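Local coordinates for BIFUNCTIONAL PROTEIN Proline utilization A (PutA) (Corynebacterium freiburgense, PDB 5UX5), which catalyses the two-step oxidation of proline to glutamate, pairing an FAD-dependent proline dehydrogenase with an NAD-dependent aldehyde dehydrogenase in a single chain, at residues Asn533-Leu538 and Pro555-Ala560; Ala564-Arg569 and Ile881-Pro886; Val809-Trp814 and Ile837-Ser842. All blocks are in the same frame, centred on the assembly; numbering follows the deposited sequence.

Contact 1 (Asn533-Leu538 and Pro555-Ala560); sequences NIRQDL and PEVSEA
The hydroxyl oxygen of Ser558 is gripped end-on by both terminal nitrogens of Arg535. Arg535 NH2 lies 3.0 Å from Ser558 OG and gives the straighter bond, with an N-H...O angle of 151°; Arg535 NH1 to the same Ser558 OG is longer, at 3.2 Å, and more bent. The oxygen sits close to the guanidinium plane, at its edge, and it is also hydrogen-bonded to Asp471. The arginine has further partners of its own: NE pairs with Glu532 and NH1 with Asp554, both as salt bridges. The two carboxylates probably offset the charge of this buried side chain and, with the hydroxyl, hold the flat group in its rotation.

One face of the guanidinium rests on Val557. Its CG1 methyl lies over the centre of the group, 3.8 Å from Arg535 CZ, and also meets the aliphatic part of the chain at Arg535 CG. The arginine runs extended from its backbone, with CG anti to N (chi1 174°), then bends at chi3 (-58°), which brings the guanidinium over the valine and its edge to the serine. The other valine methyl, Val557 CG2, turns to Leu538 and lies 3.9 Å from Leu538 CB, while Leu538 CD1 touches both methyls.

Leu538 also meets Val629 on helix 624-636, and Val557 meets Met542 further along helix 535-544. A buried polar grip beside a small apolar patch thus joins the start of helix 535-544 to helix 550-574, two consecutive helices of the aldehyde dehydrogenase fold.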
loop_
_atom_site.group_PDB
_atom_site.type_symbol
_atom_site.label_atom_id
_atom_site.label_comp_id
_atom_site.label_asym_id
_atom_site.label_seq_id
_atom_site.Cartn_x
_atom_site.Cartn_y
_atom_site.Cartn_z
ATOM N N ASN A 533 7.767 3.977 20.213
ATOM C CA ASN A 533 7.476 5.027 21.189
ATOM C C ASN A 533 7.765 6.424 20.646
ATOM O O ASN A 533 7.149 7.398 21.092
ATOM C CB ASN A 533 8.285 4.804 22.466
ATOM C CG ASN A 533 7.942 3.510 23.153
ATOM O OD1 ASN A 533 6.847 2.976 22.990
ATOM N ND2 ASN A 533 8.900 2.967 23.889
ATOM N N ILE A 534 8.737 6.562 19.759
ATOM C CA ILE A 534 9.044 7.848 19.155
ATOM C C ILE A 534 8.537 7.935 17.710
ATOM O O ILE A 534 9.026 8.765 16.938
ATOM C CB ILE A 534 10.539 8.185 19.251
ATOM C CG1 ILE A 534 11.387 7.097 18.603
ATOM C CG2 ILE A 534 10.960 8.436 20.662
ATOM C CD1 ILE A 534 12.820 7.489 18.522
ATOM N N ARG A 535 7.535 7.120 17.341
ATOM C CA ARG A 535 6.982 7.224 15.994
ATOM C C ARG A 535 6.593 8.659 15.679
ATOM O O ARG A 535 6.830 9.147 14.569
ATOM C CB ARG A 535 5.761 6.306 15.813
ATOM C CG ARG A 535 5.100 6.532 14.450
ATOM C CD ARG A 535 3.898 5.644 14.150
ATOM N NE ARG A 535 4.209 4.219 14.216
ATOM C CZ ARG A 535 4.441 3.452 13.157
ATOM N NH1 ARG A 535 4.414 3.973 11.937
ATOM N NH2 ARG A 535 4.711 2.160 13.323
ATOM N N GLN A 536 6.041 9.376 16.663
ATOM C CA GLN A 536 5.620 10.733 16.368
ATOM C C GLN A 536 6.782 11.700 16.312
ATOM O O GLN A 536 6.756 12.639 15.508
ATOM C CB GLN A 536 4.565 11.187 17.371
ATOM C CG GLN A 536 3.189 10.863 16.859
ATOM C CD GLN A 536 2.300 10.261 17.902
ATOM O OE1 GLN A 536 1.861 10.931 18.856
ATOM N NE2 GLN A 536 2.026 8.966 17.737
ATOM N N ASP A 537 7.810 11.493 17.131
ATOM C CA ASP A 537 9.032 12.265 16.952
ATOM C C ASP A 537 9.651 11.990 15.577
ATOM O O ASP A 537 10.145 12.913 14.914
ATOM C CB ASP A 537 10.023 11.953 18.074
ATOM C CG ASP A 537 9.526 12.392 19.426
ATOM O OD1 ASP A 537 9.563 13.610 19.687
ATOM O OD2 ASP A 537 9.110 11.526 20.232
ATOM N N LEU A 538 9.659 10.722 15.134
ATOM C CA LEU A 538 10.230 10.448 13.823
ATOM C C LEU A 538 9.412 11.137 12.746
ATOM O O LEU A 538 9.973 11.741 11.834
ATOM C CB LEU A 538 10.341 8.938 13.552
ATOM C CG LEU A 538 11.325 8.144 14.433
ATOM C CD1 LEU A 538 11.233 6.653 14.166
ATOM C CD2 LEU A 538 12.733 8.618 14.283
ATOM N N PRO A 555 4.585 4.716 6.978
ATOM C CA PRO A 555 4.987 3.315 6.707
ATOM C C PRO A 555 6.475 3.102 6.826
ATOM O O PRO A 555 6.915 1.973 7.068
ATOM C CB PRO A 555 4.528 3.069 5.263
ATOM C CG PRO A 555 3.569 4.116 4.968
ATOM C CD PRO A 555 3.938 5.316 5.799
ATOM N N GLU A 556 7.267 4.161 6.656
ATOM C CA GLU A 556 8.714 4.034 6.751
ATOM C C GLU A 556 9.146 3.762 8.176
ATOM O O GLU A 556 10.116 3.021 8.407
ATOM C CB GLU A 556 9.399 5.295 6.218
ATOM C CG GLU A 556 10.879 5.096 6.121
ATOM C CD GLU A 556 11.657 6.304 5.698
ATOM O OE1 GLU A 556 11.114 7.159 4.965
ATOM O OE2 GLU A 556 12.844 6.368 6.076
ATOM N N VAL A 557 8.444 4.361 9.144
ATOM C CA VAL A 557 8.706 4.057 10.545
ATOM C C VAL A 557 8.335 2.604 10.828
ATOM O O VAL A 557 8.988 1.914 11.621
ATOM C CB VAL A 557 7.963 5.059 11.450
ATOM C CG1 VAL A 557 8.089 4.658 12.926
ATOM C CG2 VAL A 557 8.509 6.461 11.205
ATOM N N SER A 558 7.277 2.115 10.183
ATOM C CA SER A 558 6.948 0.711 10.338
ATOM C C SER A 558 8.037 -0.168 9.757
ATOM O O SER A 558 8.405 -1.180 10.374
ATOM C CB SER A 558 5.599 0.412 9.710
ATOM O OG SER A 558 4.626 1.098 10.481
ATOM N N GLU A 559 8.570 0.212 8.585
ATOM C CA GLU A 559 9.663 -0.538 7.986
ATOM C C GLU A 559 10.862 -0.581 8.930
ATOM O O GLU A 559 11.507 -1.630 9.089
ATOM C CB GLU A 559 10.031 0.061 6.621
ATOM C CG GLU A 559 10.812 -0.885 5.676
ATOM C CD GLU A 559 11.112 -0.284 4.297
ATOM O OE1 GLU A 559 11.099 0.943 4.177
ATOM O OE2 GLU A 559 11.343 -1.026 3.315
ATOM N N ALA A 560 11.175 0.547 9.572
ATOM C CA ALA A 560 12.326 0.566 10.465
ATOM C C ALA A 560 12.092 -0.336 11.669
ATOM O O ALA A 560 13.019 -0.988 12.153
ATOM C CB ALA A 560 12.635 1.997 10.908
#

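Contact 2 (Ala564-Arg569 and Ile881-Pro886); sequences ARYYAR and IVQRQP
Apolar contact begins where the Tyr566 side chain leaves its helix. Val882 CG1 packs 3.6 Å from Tyr566 CB and 3.7 Å from Tyr566 CG, coming in obliquely to the ring at its root. Further out, the aliphatic part of Gln883 meets the CE1 side of the ring obliquely, its amide turned 70° from the ring plane, with Gln883 CG 3.6 Å from Tyr566 CE1 and Gln883 CB close to the same atom. Tyr566 holds CG anti to its backbone nitrogen (chi1 -175°), a setting that sends the ring out from helix 550-574 alongside these two loop residues. Val882 also leans on Glu559, Asp562 and Phe563, an earlier part of that helix.

The contact thereby ties a long helix, which leads into strand 580-591 of the NAD-binding Rossmann-type domain, to the loop between strands 870-873 and 890-891, which in aldehyde dehydrogenases belongs to the catalytic domain.

Polar contact is confined to a single bond across the two segments. Arg569 NH2 donates to Gln883 OE1 at 2.8 Å, with a bent N-H...O angle of 134°; the oxygen lies well out of the guanidinium plane, and the nitrogen is likewise tilted from the carbonyl plane. Arg569 is exposed and also makes a cation-pi contact with Phe467.

Within the loop, Ile881 N donates to Gln885 OE1 at 2.7 Å in a nearly straight bond, and Gln885 N to Ile881 O closes the same short bend from the backbone.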
loop_
_atom_site.group_PDB
_atom_site.type_symbol
_atom_site.label_atom_id
_atom_site.label_comp_id
_atom_site.label_asym_id
_atom_site.label_seq_id
_atom_site.Cartn_x
_atom_site.Cartn_y
_atom_site.Cartn_z
ATOM N N ALA A 564 14.144 -4.328 12.562
ATOM C CA ALA A 564 14.702 -4.785 13.831
ATOM C C ALA A 564 14.160 -6.158 14.211
ATOM O O ALA A 564 14.921 -7.044 14.605
ATOM C CB ALA A 564 14.420 -3.770 14.935
ATOM N N ARG A 565 12.848 -6.362 14.089
ATOM C CA ARG A 565 12.266 -7.648 14.478
ATOM C C ARG A 565 12.623 -8.753 13.489
ATOM O O ARG A 565 13.003 -9.856 13.897
ATOM C CB ARG A 565 10.747 -7.521 14.606
ATOM C CG ARG A 565 10.328 -6.663 15.776
ATOM C CD ARG A 565 8.955 -7.050 16.320
ATOM N NE ARG A 565 8.225 -5.834 16.664
ATOM C CZ ARG A 565 8.387 -5.149 17.788
ATOM N NH1 ARG A 565 7.698 -4.029 17.962
ATOM N NH2 ARG A 565 9.226 -5.591 18.734
ATOM N N TYR A 566 12.554 -8.462 12.193
ATOM C CA TYR A 566 12.878 -9.465 11.186
ATOM C C TYR A 566 14.337 -9.907 11.294
ATOM O O TYR A 566 14.626 -11.106 11.317
ATOM C CB TYR A 566 12.591 -8.924 9.793
ATOM C CG TYR A 566 12.783 -9.954 8.716
ATOM C CD1 TYR A 566 11.916 -11.011 8.620
ATOM C CD2 TYR A 566 13.822 -9.872 7.784
ATOM C CE1 TYR A 566 12.048 -11.972 7.650
ATOM C CE2 TYR A 566 13.964 -10.855 6.773
ATOM C CZ TYR A 566 13.071 -11.903 6.723
ATOM O OH TYR A 566 13.136 -12.904 5.776
ATOM N N TYR A 567 15.277 -8.952 11.348
ATOM C CA TYR A 567 16.685 -9.342 11.387
ATOM C C TYR A 567 17.038 -9.986 12.714
ATOM O O TYR A 567 17.981 -10.784 12.772
ATOM C CB TYR A 567 17.620 -8.160 11.090
ATOM C CG TYR A 567 17.508 -7.607 9.661
ATOM C CD1 TYR A 567 17.218 -8.439 8.582
ATOM C CD2 TYR A 567 17.672 -6.248 9.402
ATOM C CE1 TYR A 567 17.099 -7.925 7.285
ATOM C CE2 TYR A 567 17.564 -5.732 8.101
ATOM C CZ TYR A 567 17.277 -6.579 7.045
ATOM O OH TYR A 567 17.157 -6.074 5.755
ATOM N N ALA A 568 16.292 -9.675 13.779
ATOM C CA ALA A 568 16.442 -10.428 15.026
ATOM C C ALA A 568 16.124 -11.910 14.823
ATOM O O ALA A 568 16.903 -12.782 15.223
ATOM C CB ALA A 568 15.559 -9.832 16.113
ATOM N N ARG A 569 14.978 -12.214 14.202
ATOM C CA ARG A 569 14.648 -13.601 13.890
ATOM C C ARG A 569 15.708 -14.225 12.996
ATOM O O ARG A 569 16.091 -15.379 13.204
ATOM C CB ARG A 569 13.275 -13.703 13.211
ATOM C CG ARG A 569 12.103 -14.082 14.116
ATOM C CD ARG A 569 10.770 -14.054 13.322
ATOM N NE ARG A 569 10.962 -14.374 11.895
ATOM C CZ ARG A 569 9.989 -14.519 10.987
ATOM N NH1 ARG A 569 8.703 -14.382 11.322
ATOM N NH2 ARG A 569 10.319 -14.811 9.729
ATOM N N ILE A 881 7.027 -4.200 1.819
ATOM C CA ILE A 881 6.922 -4.451 3.245
ATOM C C ILE A 881 7.819 -5.630 3.603
ATOM O O ILE A 881 7.772 -6.684 2.955
ATOM C CB ILE A 881 5.459 -4.665 3.657
ATOM C CG1 ILE A 881 4.751 -3.286 3.677
ATOM C CG2 ILE A 881 5.405 -5.287 5.012
ATOM C CD1 ILE A 881 3.295 -3.324 3.467
ATOM N N VAL A 882 8.626 -5.443 4.649
ATOM C CA VAL A 882 9.579 -6.421 5.152
ATOM C C VAL A 882 8.959 -7.806 5.147
ATOM O O VAL A 882 7.804 -7.988 5.531
ATOM C CB VAL A 882 10.041 -6.064 6.569
ATOM C CG1 VAL A 882 10.797 -7.230 7.160
ATOM C CG2 VAL A 882 10.898 -4.832 6.551
ATOM N N GLN A 883 9.700 -8.767 4.619
ATOM C CA GLN A 883 9.326 -10.171 4.548
ATOM C C GLN A 883 8.179 -10.457 3.587
ATOM O O GLN A 883 8.164 -11.518 2.960
ATOM C CB GLN A 883 9.012 -10.708 5.934
ATOM C CG GLN A 883 8.879 -12.185 5.904
ATOM C CD GLN A 883 8.245 -12.723 7.160
ATOM O OE1 GLN A 883 8.740 -13.691 7.742
ATOM N NE2 GLN A 883 7.145 -12.094 7.594
ATOM N N ARG A 884 7.211 -9.540 3.460
ATOM C CA ARG A 884 6.180 -9.693 2.432
ATOM C C ARG A 884 6.786 -9.562 1.048
ATOM O O ARG A 884 6.540 -10.393 0.172
ATOM C CB ARG A 884 5.079 -8.656 2.604
ATOM C CG ARG A 884 4.050 -8.924 3.661
ATOM C CD ARG A 884 2.874 -7.991 3.453
ATOM N NE ARG A 884 2.093 -7.765 4.662
ATOM C CZ ARG A 884 1.144 -6.836 4.754
ATOM N NH1 ARG A 884 0.881 -6.066 3.719
ATOM N NH2 ARG A 884 0.471 -6.666 5.876
ATOM N N GLN A 885 7.505 -8.465 0.811
ATOM C CA GLN A 885 8.206 -8.197 -0.450
ATOM C C GLN A 885 9.632 -7.823 -0.075
ATOM O O GLN A 885 9.947 -6.640 0.118
ATOM C CB GLN A 885 7.531 -7.085 -1.256
ATOM C CG GLN A 885 6.060 -7.341 -1.557
ATOM C CD GLN A 885 5.154 -6.668 -0.540
ATOM O OE1 GLN A 885 5.566 -5.705 0.123
ATOM N NE2 GLN A 885 3.927 -7.192 -0.383
ATOM N N PRO A 886 10.496 -8.812 0.127
ATOM C CA PRO A 886 11.925 -8.521 0.279
ATOM C C PRO A 886 12.410 -7.693 -0.901
ATOM O O PRO A 886 12.034 -7.940 -2.049
ATOM C CB PRO A 886 12.557 -9.907 0.300
ATOM C CG PRO A 886 11.440 -10.812 0.741
ATOM C CD PRO A 886 10.204 -10.251 0.206
#

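Contact 3 (Val809-Trp814 and Ile837-Ser842); sequences VRPGSW and IEWQNS
One face of the Trp839 indole is covered by the ring of Pro811. Pro811 CB stands 3.7 Å from the centroid of the five-membered part of Trp839, close to the ring normal, a CH-pi contact over the face. Pro811 CG lies 3.6 Å from Trp839 CE2, and Pro811 CD continues over the six-membered part toward Trp839 CZ2, so the proline spans the junction of the two rings. Arg810 reaches the far end of the indole: its NH2 is 4.2 Å from Trp839 CZ2, and Trp839 CH2 lies over one face of the guanidinium. Turns of the same sense at its first three torsions (chi1 -67°) bring that end back, although its first bond points away from the helix.

Pro811 occupies the second position of a type II beta turn from Arg810 to Ser813, closed by the backbone bond from Ser813 N to Arg810 O; Gly812 takes the third, at a positive phi (89°). Met828 of strand 824-830 touches both Pro811 and Trp839.

The contact packs the loop between strands 804-807 and 824-830 against helix 833-841, in what is the catalytic domain of aldehyde dehydrogenases. His816 links Gly812 N to Trp839 O; between the segments themselves contact is non-directional.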
loop_
_atom_site.group_PDB
_atom_site.type_symbol
_atom_site.label_atom_id
_atom_site.label_comp_id
_atom_site.label_asym_id
_atom_site.label_seq_id
_atom_site.Cartn_x
_atom_site.Cartn_y
_atom_site.Cartn_z
ATOM N N VAL A 809 7.162 8.269 -25.398
ATOM C CA VAL A 809 8.551 7.998 -25.035
ATOM C C VAL A 809 9.002 6.749 -25.780
ATOM O O VAL A 809 8.401 5.678 -25.641
ATOM C CB VAL A 809 8.689 7.833 -23.514
ATOM C CG1 VAL A 809 10.019 7.237 -23.158
ATOM C CG2 VAL A 809 8.532 9.173 -22.833
ATOM N N ARG A 810 10.104 6.885 -26.622
ATOM C CA ARG A 810 10.408 5.754 -27.490
ATOM C C ARG A 810 11.524 4.894 -26.901
ATOM O O ARG A 810 12.354 5.395 -26.136
ATOM C CB ARG A 810 10.812 6.253 -28.881
ATOM C CG ARG A 810 9.700 6.926 -29.696
ATOM C CD ARG A 810 8.566 5.952 -30.021
ATOM N NE ARG A 810 9.033 4.701 -30.627
ATOM C CZ ARG A 810 8.229 3.715 -31.030
ATOM N NH1 ARG A 810 6.908 3.830 -30.891
ATOM N NH2 ARG A 810 8.742 2.615 -31.575
ATOM N N PRO A 811 11.597 3.603 -27.252
ATOM C CA PRO A 811 12.647 2.732 -26.691
ATOM C C PRO A 811 14.046 3.182 -27.087
ATOM O O PRO A 811 14.359 3.335 -28.270
ATOM C CB PRO A 811 12.326 1.361 -27.298
ATOM C CG PRO A 811 11.615 1.675 -28.569
ATOM C CD PRO A 811 10.768 2.880 -28.236
ATOM N N GLY A 812 14.911 3.338 -26.089
ATOM C CA GLY A 812 16.259 3.790 -26.322
ATOM C C GLY A 812 16.415 5.286 -26.302
ATOM O O GLY A 812 17.554 5.775 -26.361
ATOM N N SER A 813 15.304 6.025 -26.228
ATOM C CA SER A 813 15.337 7.458 -26.000
ATOM C C SER A 813 15.940 7.764 -24.632
ATOM O O SER A 813 16.081 6.892 -23.770
ATOM C CB SER A 813 13.925 8.047 -26.081
ATOM O OG SER A 813 13.327 8.193 -24.796
ATOM N N TRP A 814 16.254 9.045 -24.420
ATOM C CA TRP A 814 16.916 9.439 -23.181
ATOM C C TRP A 814 16.051 9.123 -21.958
ATOM O O TRP A 814 16.545 8.570 -20.967
ATOM C CB TRP A 814 17.301 10.917 -23.220
ATOM C CG TRP A 814 17.978 11.340 -21.941
ATOM C CD1 TRP A 814 19.294 11.154 -21.602
ATOM C CD2 TRP A 814 17.366 12.005 -20.819
ATOM N NE1 TRP A 814 19.537 11.667 -20.345
ATOM C CE2 TRP A 814 18.371 12.192 -19.843
ATOM C CE3 TRP A 814 16.070 12.465 -20.550
ATOM C CZ2 TRP A 814 18.115 12.818 -18.619
ATOM C CZ3 TRP A 814 15.818 13.085 -19.338
ATOM C CH2 TRP A 814 16.835 13.256 -18.386
ATOM N N ILE A 837 7.308 -6.101 -22.869
ATOM C CA ILE A 837 8.240 -6.765 -21.961
ATOM C C ILE A 837 9.674 -6.546 -22.411
ATOM O O ILE A 837 10.569 -6.383 -21.581
ATOM C CB ILE A 837 7.929 -8.262 -21.822
ATOM C CG1 ILE A 837 6.573 -8.474 -21.170
ATOM C CG2 ILE A 837 8.952 -8.895 -20.924
ATOM C CD1 ILE A 837 6.142 -9.896 -21.180
ATOM N N GLU A 838 9.928 -6.563 -23.727
ATOM C CA GLU A 838 11.262 -6.211 -24.202
ATOM C C GLU A 838 11.650 -4.824 -23.724
ATOM O O GLU A 838 12.777 -4.612 -23.260
ATOM C CB GLU A 838 11.330 -6.251 -25.725
ATOM C CG GLU A 838 11.600 -7.586 -26.385
ATOM C CD GLU A 838 11.553 -7.440 -27.902
ATOM O OE1 GLU A 838 10.821 -8.204 -28.579
ATOM O OE2 GLU A 838 12.231 -6.518 -28.414
ATOM N N TRP A 839 10.718 -3.866 -23.809
ATOM C CA TRP A 839 11.036 -2.495 -23.430
ATOM C C TRP A 839 11.280 -2.373 -21.933
ATOM O O TRP A 839 12.199 -1.662 -21.511
ATOM C CB TRP A 839 9.931 -1.550 -23.886
ATOM C CG TRP A 839 9.856 -1.391 -25.377
ATOM C CD1 TRP A 839 10.704 -1.915 -26.322
ATOM C CD2 TRP A 839 8.868 -0.665 -26.091
ATOM N NE1 TRP A 839 10.293 -1.560 -27.580
ATOM C CE2 TRP A 839 9.167 -0.787 -27.466
ATOM C CE3 TRP A 839 7.748 0.081 -25.700
ATOM C CZ2 TRP A 839 8.391 -0.197 -28.441
ATOM C CZ3 TRP A 839 6.979 0.664 -26.661
ATOM C CH2 TRP A 839 7.302 0.524 -28.025
ATOM N N GLN A 840 10.454 -3.037 -21.115
ATOM C CA GLN A 840 10.642 -3.008 -19.664
ATOM C C GLN A 840 12.001 -3.580 -19.250
ATOM O O GLN A 840 12.571 -3.169 -18.230
ATOM C CB GLN A 840 9.503 -3.784 -18.994
ATOM C CG GLN A 840 9.474 -3.778 -17.464
ATOM C CD GLN A 840 8.153 -4.278 -16.938
ATOM O OE1 GLN A 840 7.484 -5.081 -17.585
ATOM N NE2 GLN A 840 7.758 -3.799 -15.766
ATOM N N ASN A 841 12.552 -4.496 -20.045
ATOM C CA ASN A 841 13.776 -5.202 -19.696
ATOM C C ASN A 841 15.050 -4.514 -20.176
ATOM O O ASN A 841 16.143 -4.943 -19.785
ATOM C CB ASN A 841 13.716 -6.628 -20.254
ATOM C CG ASN A 841 12.734 -7.510 -19.476
ATOM O OD1 ASN A 841 12.456 -7.269 -18.294
ATOM N ND2 ASN A 841 12.214 -8.531 -20.135
ATOM N N SER A 842 14.945 -3.449 -20.986
ATOM C CA SER A 842 16.096 -2.798 -21.614
ATOM C C SER A 842 16.361 -1.375 -21.103
ATOM O O SER A 842 16.922 -0.550 -21.822
ATOM C CB SER A 842 15.911 -2.770 -23.125
ATOM O OG SER A 842 14.633 -2.272 -23.468
#

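How the contacts relate
Contacts 1 and 2 are buried and share helix 550-574, their centres about 15 Å apart; they touch where Glu559 CG meets Val882 CG2 at 4.0 Å. Contact 3 is partly buried and stands apart, its centre about 37 Å from that of contact 1 and about 33 Å from that of contact 2, yet in sequence it is nested within the span that contact 2 closes. Contacts 1 and 3 each join elements near in sequence, whereas contact 2 brings together segments more than 300 residues apart. Across contact 1 a buried arginine grips one hydroxyl with two nitrogens, across contact 2 an exposed arginine gives one bent bond, and in contact 3 an exposed arginine only touches an indole.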